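Local coordinates for uncharacterized protein (Bacteroides caccae, PDB 3NO2) that is of unknown function but folds as a six-bladed beta-propeller and resembles the Mal s 1 allergen family, at residues S41-K46 and A82-D87; Q217-Q222 and I271-E276; G48-S53 and I61-R66. One frame throughout, in Å; residues are numbered along the deposited sequence. Where two conformers were deposited one is given.

Contact 1: S41-K46 and A82-D87; sequences SVAATK and ARILPD
Ser41 and Ala43 turn their side chains onto Ala82, Arg83 and Ile84 where the innermost strands of two successive blades of this six-bladed beta-propeller run side by side. Strands 41-44 and 82-84 diverge by 21°, their axes approach to 5.5 Å, and no hydrogen bond passes directly between the two segments, as expected for strands that belong to separate sheets.

Water supplies the polar part. Water 1 donates to Ser41 OG at 2.8 Å and accepts from Ala82 N at 3.1 Å, so it joins a side chain to a backbone amide. The same hydroxyl is hydrogen-bonded to Gln80 O, two residues before Ala82 on the other blade's strand, which gives it two partners in a buried setting. Water 2 lies 2.8 Å from both Val42 O and Ala82 O; with further acceptors nearby, its two protons are probably shared out.

The remaining contact is van der Waals packing, small in scale. Ser41 CB comes 3.4 Å from Ala82 N, and the methyl of Ala43 sits 3.8 Å from Arg83 CA and, in an apolar pair, 4.1 Å from Ile84 CG1. Leu51 on the adjoining strand 50-53 also packs against Ala82 and Ile84, extending this interface outward. At the far end Thr45 has OG1 between its backbone N and carbonyl carbon (chi1 69°), bonded to Glu49 OE1, while its methyl faces the other blade: Thr45 CG2 meets Ile84 CD1 at 3.8 Å.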
loop_
_atom_site.group_PDB
_atom_site.type_symbol
_atom_site.label_atom_id
_atom_site.label_comp_id
_atom_site.label_asym_id
_atom_site.label_seq_id
_atom_site.Cartn_x
_atom_site.Cartn_y
_atom_site.Cartn_z
ATOM N N SER A 41 3.370 0.963 4.154
ATOM C CA SER A 41 3.636 1.726 2.951
ATOM C C SER A 41 5.138 2.000 2.789
ATOM O O SER A 41 5.771 2.597 3.661
ATOM C CB SER A 41 2.954 3.095 3.001
ATOM O OG SER A 41 1.523 2.925 2.963
ATOM N N VAL A 42 5.667 1.572 1.632
ATOM C CA VAL A 42 6.980 1.956 1.130
ATOM C C VAL A 42 6.837 2.528 -0.269
ATOM O O VAL A 42 5.929 2.142 -1.014
ATOM C CB VAL A 42 7.999 0.783 1.110
ATOM C CG1 VAL A 42 8.187 0.163 2.486
ATOM C CG2 VAL A 42 7.630 -0.333 0.119
ATOM N N ALA A 43 7.733 3.423 -0.656
ATOM C CA ALA A 43 7.711 4.024 -1.986
ATOM C C ALA A 43 9.117 4.518 -2.312
ATOM O O ALA A 43 9.915 4.797 -1.426
ATOM C CB ALA A 43 6.684 5.184 -2.043
ATOM N N ALA A 44 9.431 4.558 -3.601
ATOM C CA ALA A 44 10.725 5.047 -4.112
ATOM C C ALA A 44 10.509 6.219 -5.006
ATOM O O ALA A 44 9.546 6.277 -5.782
ATOM C CB ALA A 44 11.455 3.948 -4.874
ATOM N N THR A 45 11.441 7.146 -4.924
ATOM C CA THR A 45 11.487 8.242 -5.912
ATOM C C THR A 45 12.247 7.770 -7.141
ATOM O O THR A 45 12.979 6.791 -7.106
ATOM C CB THR A 45 12.166 9.503 -5.382
ATOM O OG1 THR A 45 13.555 9.250 -5.218
ATOM C CG2 THR A 45 11.550 9.983 -4.051
ATOM N N LYS A 46 12.090 8.504 -8.232
ATOM C CA LYS A 46 12.828 8.191 -9.477
ATOM C C LYS A 46 14.316 8.217 -9.240
ATOM O O LYS A 46 15.051 7.419 -9.827
ATOM C CB LYS A 46 12.427 9.168 -10.577
ATOM C CG LYS A 46 11.053 8.849 -11.153
ATOM N N ALA A 82 2.081 6.344 2.698
ATOM C CA ALA A 82 3.312 7.004 2.246
ATOM C C ALA A 82 3.553 6.591 0.786
ATOM O O ALA A 82 3.949 5.458 0.537
ATOM C CB ALA A 82 4.470 6.634 3.130
ATOM N N ARG A 83 3.325 7.486 -0.165
ATOM C CA ARG A 83 3.520 7.205 -1.591
ATOM C C ARG A 83 4.151 8.417 -2.256
ATOM O O ARG A 83 4.141 9.526 -1.731
ATOM C CB ARG A 83 2.212 6.819 -2.281
ATOM C CG ARG A 83 1.216 7.964 -2.326
ATOM C CD ARG A 83 0.018 7.658 -3.173
ATOM N NE ARG A 83 -0.788 6.581 -2.642
ATOM C CZ ARG A 83 -0.897 5.365 -3.159
ATOM N NH1 ARG A 83 -0.245 5.036 -4.260
ATOM N NH2 ARG A 83 -1.707 4.503 -2.599
ATOM N N ILE A 84 4.709 8.192 -3.442
ATOM C CA ILE A 84 5.158 9.260 -4.327
ATOM C C ILE A 84 4.124 9.436 -5.420
ATOM O O ILE A 84 3.767 8.466 -6.129
ATOM C CB ILE A 84 6.538 8.948 -4.890
ATOM C CG1 ILE A 84 7.569 8.794 -3.769
ATOM C CG2 ILE A 84 6.937 10.022 -5.939
ATOM C CD1 ILE A 84 7.876 10.054 -2.943
ATOM N N LEU A 85 3.598 10.650 -5.523
ATOM C CA LEU A 85 2.605 10.981 -6.507
ATOM C C LEU A 85 3.257 11.130 -7.902
ATOM O O LEU A 85 4.469 11.294 -8.013
ATOM C CB LEU A 85 1.967 12.314 -6.140
ATOM C CG LEU A 85 1.167 12.323 -4.840
ATOM C CD1 LEU A 85 0.765 13.740 -4.505
ATOM C CD2 LEU A 85 -0.052 11.375 -4.938
ATOM N N PRO A 86 2.450 11.031 -8.948
ATOM C CA PRO A 86 2.994 11.286 -10.309
ATOM C C PRO A 86 3.746 12.597 -10.472
ATOM O O PRO A 86 4.690 12.633 -11.285
ATOM C CB PRO A 86 1.747 11.249 -11.188
ATOM C CG PRO A 86 0.792 10.331 -10.438
ATOM C CD PRO A 86 1.065 10.558 -8.955
ATOM N N ASP A 87 3.380 13.625 -9.721
ATOM C CA ASP A 87 4.096 14.906 -9.753
ATOM C C ASP A 87 5.451 14.926 -8.998
ATOM O O ASP A 87 6.141 15.975 -9.000
ATOM C CB ASP A 87 3.178 16.047 -9.346
ATOM C CG ASP A 87 2.801 16.037 -7.859
ATOM O OD1 ASP A 87 3.378 15.255 -7.079
ATOM O OD2 ASP A 87 1.936 16.869 -7.504
HETATM O O HOH W 1 0.532 4.438 0.842
HETATM O O HOH W 2 3.298 2.937 -0.396
#

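Contact 2: Q217-Q222 and I271-E276; sequences QLFPLQ and ICPIRE
Pro273 lays its CD over one face of the Phe219 ring, 3.6 Å from the centroid: a CH-pi contact displaced toward the rim, with Pro273 CD and Phe219 CZ only 3.3 Å apart. The two side chains come from opposite directions. The sulfur of Cys272 stands obliquely to the same ring, 4.4 Å from Phe219 CE2, and Ile271 CG2 lies 4.1 Å from Phe219 CB, so three consecutive residues of 271-276 follow the aromatic side chain from its root to its far end.

At the Gln217 end the contact turns polar. Ile271 N donates to Gln217 OE1 at 3.1 Å in a fairly straight bond (159°), but the donor stands 60° out of the amide's carbonyl plane. Gln217 reaches it with an extended chain whose CG is anti to the backbone N (chi1 -167°). Its NE2 donates to water 3 at 3.0 Å, and that water lies 2.7 Å from Ile271 O, so one glutamine amide addresses both the N-H and the C=O of a single residue, the second through solvent.

Further out, Thr270 OG1 and Gln129 NE2 are also hydrogen-bonded to Gln217 OE1; this buried oxygen therefore has three protein partners, which should fix the rotation of the amide. Strands 217-220 and 271-274 diverge and are innermost in adjoining blades. Strand 226-231 backs the first through backbone bonds of Gln217 with Cys229 and Phe219 with Tyr227. Strand 6-10 pairs with the second at Leu8, and Ile271 is wedged among Leu7 and Val9 of that strand, Cys229 and Leu246.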
loop_
_atom_site.group_PDB
_atom_site.type_symbol
_atom_site.label_atom_id
_atom_site.label_comp_id
_atom_site.label_asym_id
_atom_site.label_seq_id
_atom_site.Cartn_x
_atom_site.Cartn_y
_atom_site.Cartn_z
ATOM N N GLN A 217 -1.132 -4.473 -0.846
ATOM C CA GLN A 217 -0.950 -3.587 -1.982
ATOM C C GLN A 217 -0.971 -4.344 -3.305
ATOM O O GLN A 217 -0.358 -5.427 -3.455
ATOM C CB GLN A 217 0.356 -2.796 -1.868
ATOM C CG GLN A 217 0.457 -1.636 -2.855
ATOM C CD GLN A 217 1.651 -0.742 -2.609
ATOM O OE1 GLN A 217 2.338 -0.886 -1.587
ATOM N NE2 GLN A 217 1.871 0.234 -3.497
ATOM N N LEU A 218 -1.605 -3.701 -4.277
ATOM C CA LEU A 218 -1.640 -4.108 -5.680
ATOM C C LEU A 218 -0.823 -3.111 -6.479
ATOM O O LEU A 218 -1.005 -1.892 -6.299
ATOM C CB LEU A 218 -3.091 -4.090 -6.157
ATOM C CG LEU A 218 -4.097 -4.911 -5.329
ATOM C CD1 LEU A 218 -5.527 -4.633 -5.880
ATOM C CD2 LEU A 218 -3.772 -6.385 -5.364
ATOM N N PHE A 219 0.051 -3.588 -7.371
ATOM C CA PHE A 219 0.902 -2.728 -8.137
ATOM C C PHE A 219 0.789 -3.105 -9.608
ATOM O O PHE A 219 1.414 -4.052 -10.079
ATOM C CB PHE A 219 2.367 -2.762 -7.660
ATOM C CG PHE A 219 3.140 -1.551 -8.077
ATOM C CD1 PHE A 219 3.610 -1.431 -9.353
ATOM C CD2 PHE A 219 3.359 -0.554 -7.169
ATOM C CE1 PHE A 219 4.315 -0.252 -9.719
ATOM C CE2 PHE A 219 4.039 0.613 -7.549
ATOM C CZ PHE A 219 4.465 0.733 -8.810
ATOM N N PRO A 220 -0.025 -2.343 -10.342
ATOM C CA PRO A 220 -0.167 -2.614 -11.805
ATOM C C PRO A 220 1.117 -2.382 -12.582
ATOM O O PRO A 220 1.864 -1.466 -12.263
ATOM C CB PRO A 220 -1.233 -1.589 -12.237
ATOM C CG PRO A 220 -2.046 -1.342 -10.994
ATOM C CD PRO A 220 -1.057 -1.388 -9.854
ATOM N N LEU A 221 1.340 -3.265 -13.551
ATOM C CA LEU A 221 2.536 -3.280 -14.382
ATOM C C LEU A 221 2.166 -2.931 -15.819
ATOM O O LEU A 221 1.053 -3.179 -16.265
ATOM C CB LEU A 221 3.232 -4.625 -14.304
ATOM C CG LEU A 221 3.675 -4.995 -12.896
ATOM C CD1 LEU A 221 4.039 -6.485 -12.816
ATOM C CD2 LEU A 221 4.799 -4.053 -12.457
ATOM N N GLN A 222 3.152 -2.324 -16.497
ATOM C CA GLN A 222 2.979 -1.800 -17.869
ATOM C C GLN A 222 2.585 -2.920 -18.798
ATOM O O GLN A 222 1.853 -2.700 -19.775
ATOM C CB GLN A 222 4.268 -1.121 -18.372
ATOM C CG GLN A 222 4.526 0.265 -17.766
ATOM N N ILE A 271 4.840 -2.686 -1.639
ATOM C CA ILE A 271 5.894 -2.866 -2.648
ATOM C C ILE A 271 6.009 -1.644 -3.517
ATOM O O ILE A 271 5.000 -1.024 -3.827
ATOM C CB ILE A 271 5.592 -4.105 -3.517
ATOM C CG1 ILE A 271 6.684 -4.391 -4.521
ATOM C CG2 ILE A 271 4.243 -3.979 -4.243
ATOM C CD1 ILE A 271 6.632 -5.820 -5.083
ATOM N N CYS A 272 7.223 -1.351 -3.993
ATOM C CA CYS A 272 7.442 -0.352 -5.035
ATOM C C CYS A 272 8.662 -0.776 -5.857
ATOM O O CYS A 272 9.696 -1.033 -5.261
ATOM C CB CYS A 272 7.755 1.048 -4.387
ATOM S SG CYS A 272 7.568 2.372 -5.607
ATOM N N PRO A 273 8.590 -0.746 -7.191
ATOM C CA PRO A 273 9.862 -0.867 -7.947
ATOM C C PRO A 273 10.847 0.232 -7.569
ATOM O O PRO A 273 10.444 1.363 -7.264
ATOM C CB PRO A 273 9.391 -0.684 -9.418
ATOM C CG PRO A 273 7.948 -1.184 -9.391
ATOM C CD PRO A 273 7.426 -0.618 -8.079
ATOM N N ILE A 274 12.143 -0.085 -7.551
ATOM C CA ILE A 274 13.184 0.904 -7.237
ATOM C C ILE A 274 14.368 0.697 -8.155
ATOM O O ILE A 274 14.656 -0.417 -8.553
ATOM C CB ILE A 274 13.571 0.811 -5.732
ATOM C CG1 ILE A 274 14.484 1.995 -5.341
ATOM C CG2 ILE A 274 14.255 -0.521 -5.371
ATOM C CD1 ILE A 274 14.645 2.174 -3.844
ATOM N N ARG A 275 15.044 1.789 -8.502
ATOM C CA ARG A 275 16.221 1.714 -9.417
ATOM C C ARG A 275 17.373 0.829 -8.966
ATOM O O ARG A 275 18.074 0.241 -9.795
ATOM C CB ARG A 275 16.772 3.107 -9.710
ATOM C CG ARG A 275 17.308 3.839 -8.463
ATOM C CD ARG A 275 18.128 5.095 -8.775
ATOM N NE ARG A 275 17.703 5.774 -9.992
ATOM C CZ ARG A 275 18.333 5.717 -11.167
ATOM N NH1 ARG A 275 19.447 5.001 -11.320
ATOM N NH2 ARG A 275 17.840 6.382 -12.209
ATOM N N GLU A 276 17.616 0.739 -7.666
ATOM C CA GLU A 276 18.719 -0.100 -7.171
ATOM C C GLU A 276 18.716 -0.123 -5.658
ATOM O O GLU A 276 18.112 0.742 -4.982
ATOM C CB GLU A 276 20.111 0.375 -7.686
ATOM C CG GLU A 276 20.487 1.784 -7.263
ATOM O OXT GLU A 276 19.349 -1.019 -5.087
HETATM O O HOH W 3 4.538 1.649 -3.384
#

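Contact 3: G48-S53 and I61-R66; sequences GEILFS and ITRDGR
Ile50 and Ile61 form the tight part of this contact, an antiparallel hydrogen-bonded pair joining the second and third strands of a propeller blade. Ile50 N donates to Ile61 O at 2.9 Å and Ile61 N to Ile50 O at 2.8 Å, both nearly straight at 171° and 166°. Their side chains emerge on the same face of the sheet and cross obliquely, with Ile50 CB 3.8 Å from Ile61 CG1. The CG1 branch of Ile61 stands between its backbone N and carbonyl carbon (chi1 61°), a placement that lays it across Ile50. Its CD1 extends to 4.3 Å from Phe52 CE1. Ile17, Trp29 and Tyr31 of the neighbouring blade cover this buried patch.

Beyond the pair the segments separate and the chain becomes more exposed. Arg63 still reaches back, its CD 4.0 Å from Ile50 CD1 and its CB near Gly48 O, but its guanidinium goes elsewhere, making a cation-pi contact with Trp29 and a salt bridge with the C-terminal carboxylate of Glu276, modelled here in one of that residue's two conformers. Thr62 to Gly65 make a type I turn closed by Gly65 N to Thr62 O at 2.8 Å. Just after the turn, Arg66 N donates back to Thr62 OG1 at 2.9 Å, and Arg66 NE meets Asp64 OD1 at 3.0 Å in a salt bridge whose hydrogen bonds are weak.

The chemistry thus divides in two: across the segments, cohesion comes from backbone bonds and aliphatic packing, whereas charged groups find partners at the turn, in Thr45 of the same blade, or in the adjoining blade. Arg63 may help balance the terminal carboxylate while its aliphatic part stays against Ile50.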
loop_
_atom_site.group_PDB
_atom_site.type_symbol
_atom_site.label_atom_id
_atom_site.label_comp_id
_atom_site.label_asym_id
_atom_site.label_seq_id
_atom_site.Cartn_x
_atom_site.Cartn_y
_atom_site.Cartn_z
ATOM N N GLY A 48 15.770 7.308 -6.555
ATOM C CA GLY A 48 16.181 6.171 -5.735
ATOM C C GLY A 48 16.112 6.382 -4.225
ATOM O O GLY A 48 16.608 5.551 -3.478
ATOM N N GLU A 49 15.551 7.510 -3.799
ATOM C CA GLU A 49 15.315 7.743 -2.370
ATOM C C GLU A 49 14.107 6.922 -1.929
ATOM O O GLU A 49 13.288 6.514 -2.756
ATOM C CB GLU A 49 15.072 9.206 -2.071
ATOM C CG GLU A 49 16.279 10.106 -2.446
ATOM C CD GLU A 49 15.901 11.283 -3.325
ATOM O OE1 GLU A 49 14.915 11.270 -4.138
ATOM O OE2 GLU A 49 16.645 12.280 -3.199
ATOM N N ILE A 50 14.028 6.677 -0.634
ATOM C CA ILE A 50 13.096 5.715 -0.059
ATOM C C ILE A 50 12.201 6.432 0.957
ATOM O O ILE A 50 12.695 7.081 1.883
ATOM C CB ILE A 50 13.878 4.601 0.626
ATOM C CG1 ILE A 50 14.577 3.749 -0.430
ATOM C CG2 ILE A 50 12.959 3.712 1.472
ATOM C CD1 ILE A 50 15.807 3.049 0.116
ATOM N N LEU A 51 10.880 6.338 0.763
ATOM C CA LEU A 51 9.868 6.905 1.645
ATOM C C LEU A 51 9.138 5.734 2.321
ATOM O O LEU A 51 8.803 4.746 1.637
ATOM C CB LEU A 51 8.849 7.676 0.799
ATOM C CG LEU A 51 7.598 8.181 1.514
ATOM C CD1 LEU A 51 7.899 9.250 2.593
ATOM C CD2 LEU A 51 6.584 8.713 0.470
ATOM N N PHE A 52 8.906 5.810 3.620
ATOM C CA PHE A 52 8.081 4.791 4.273
ATOM C C PHE A 52 7.316 5.367 5.414
ATOM O O PHE A 52 7.788 6.282 6.103
ATOM C CB PHE A 52 8.916 3.549 4.705
ATOM C CG PHE A 52 9.939 3.783 5.787
ATOM C CD1 PHE A 52 11.190 4.305 5.492
ATOM C CD2 PHE A 52 9.639 3.489 7.078
ATOM C CE1 PHE A 52 12.111 4.487 6.507
ATOM C CE2 PHE A 52 10.555 3.675 8.095
ATOM C CZ PHE A 52 11.786 4.194 7.808
ATOM N N SER A 53 6.163 4.767 5.694
ATOM C CA SER A 53 5.420 5.032 6.919
ATOM C C SER A 53 5.721 3.949 7.921
ATOM O O SER A 53 6.028 2.783 7.576
ATOM C CB SER A 53 3.913 5.150 6.718
ATOM O OG SER A 53 3.359 3.965 6.204
ATOM N N ILE A 61 14.542 8.596 3.384
ATOM C CA ILE A 61 15.956 8.303 3.569
ATOM C C ILE A 61 16.601 8.163 2.198
ATOM O O ILE A 61 15.960 7.878 1.184
ATOM C CB ILE A 61 16.192 7.033 4.413
ATOM C CG1 ILE A 61 15.592 5.780 3.754
ATOM C CG2 ILE A 61 15.572 7.205 5.805
ATOM C CD1 ILE A 61 15.944 4.445 4.457
ATOM N N THR A 62 17.923 8.306 2.193
ATOM C CA THR A 62 18.701 8.018 1.004
ATOM C C THR A 62 18.914 6.559 0.908
ATOM O O THR A 62 18.804 5.828 1.873
ATOM C CB THR A 62 20.063 8.759 1.074
ATOM O OG1 THR A 62 20.842 8.215 2.146
ATOM C CG2 THR A 62 19.937 10.284 1.224
ATOM N N ARG A 63 19.385 6.135 -0.274
ATOM C CA ARG A 63 19.653 4.783 -0.506
ATOM C C ARG A 63 20.753 4.265 0.399
ATOM O O ARG A 63 20.778 3.087 0.697
ATOM C CB ARG A 63 19.975 4.579 -1.995
ATOM C CG ARG A 63 20.222 3.173 -2.419
ATOM C CD ARG A 63 19.042 2.210 -2.153
ATOM N NE ARG A 63 19.361 0.908 -2.740
ATOM C CZ ARG A 63 20.270 0.069 -2.255
ATOM N NH1 ARG A 63 20.958 0.370 -1.154
ATOM N NH2 ARG A 63 20.496 -1.086 -2.876
ATOM N N ASP A 64 21.662 5.139 0.865
ATOM C CA ASP A 64 22.693 4.753 1.816
ATOM C C ASP A 64 22.309 4.932 3.284
ATOM O O ASP A 64 23.138 4.829 4.187
ATOM C CB ASP A 64 24.080 5.376 1.519
ATOM C CG ASP A 64 24.162 6.871 1.698
ATOM O OD1 ASP A 64 23.185 7.566 2.008
ATOM O OD2 ASP A 64 25.285 7.383 1.495
ATOM N N GLY A 65 21.036 5.234 3.509
ATOM C CA GLY A 65 20.505 5.160 4.849
ATOM C C GLY A 65 20.486 6.448 5.638
ATOM O O GLY A 65 20.201 6.399 6.831
ATOM N N ARG A 66 20.765 7.605 5.022
ATOM C CA ARG A 66 20.754 8.858 5.740
ATOM C C ARG A 66 19.362 9.457 5.718
ATOM O O ARG A 66 18.688 9.472 4.694
ATOM C CB ARG A 66 21.712 9.836 5.100
ATOM C CG ARG A 66 23.179 9.462 5.351
ATOM C CD ARG A 66 24.156 10.418 4.677
ATOM N NE ARG A 66 24.175 10.149 3.241
ATOM C CZ ARG A 66 23.936 11.038 2.275
ATOM N NH1 ARG A 66 23.698 12.325 2.553
ATOM N NH2 ARG A 66 23.954 10.633 1.007
#

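Overall arrangement
Contacts 1 and 2 both join innermost strands of adjoining blades, and their centres lie about 10 Å apart; contact 3 is a pairing within one blade, its centre about 11 Å from that of contact 1 and 16 Å from that of contact 2. Strand 41-44 links the first and third directly, since Ala43 O probably accepts from Leu51 N at 2.8 Å. Between contacts 1 and 2, Ala44 packs on Ile274, and Arg275 NE probably bonds to Lys46 O at 3.1 Å. Ile274 CD1 also packs 3.8 Å from Ile50 CG1, joining contacts 2 and 3. Segment 271-276, the end of the chain, completes the N-terminal blade as its innermost strand, the usual closure of a propeller ring.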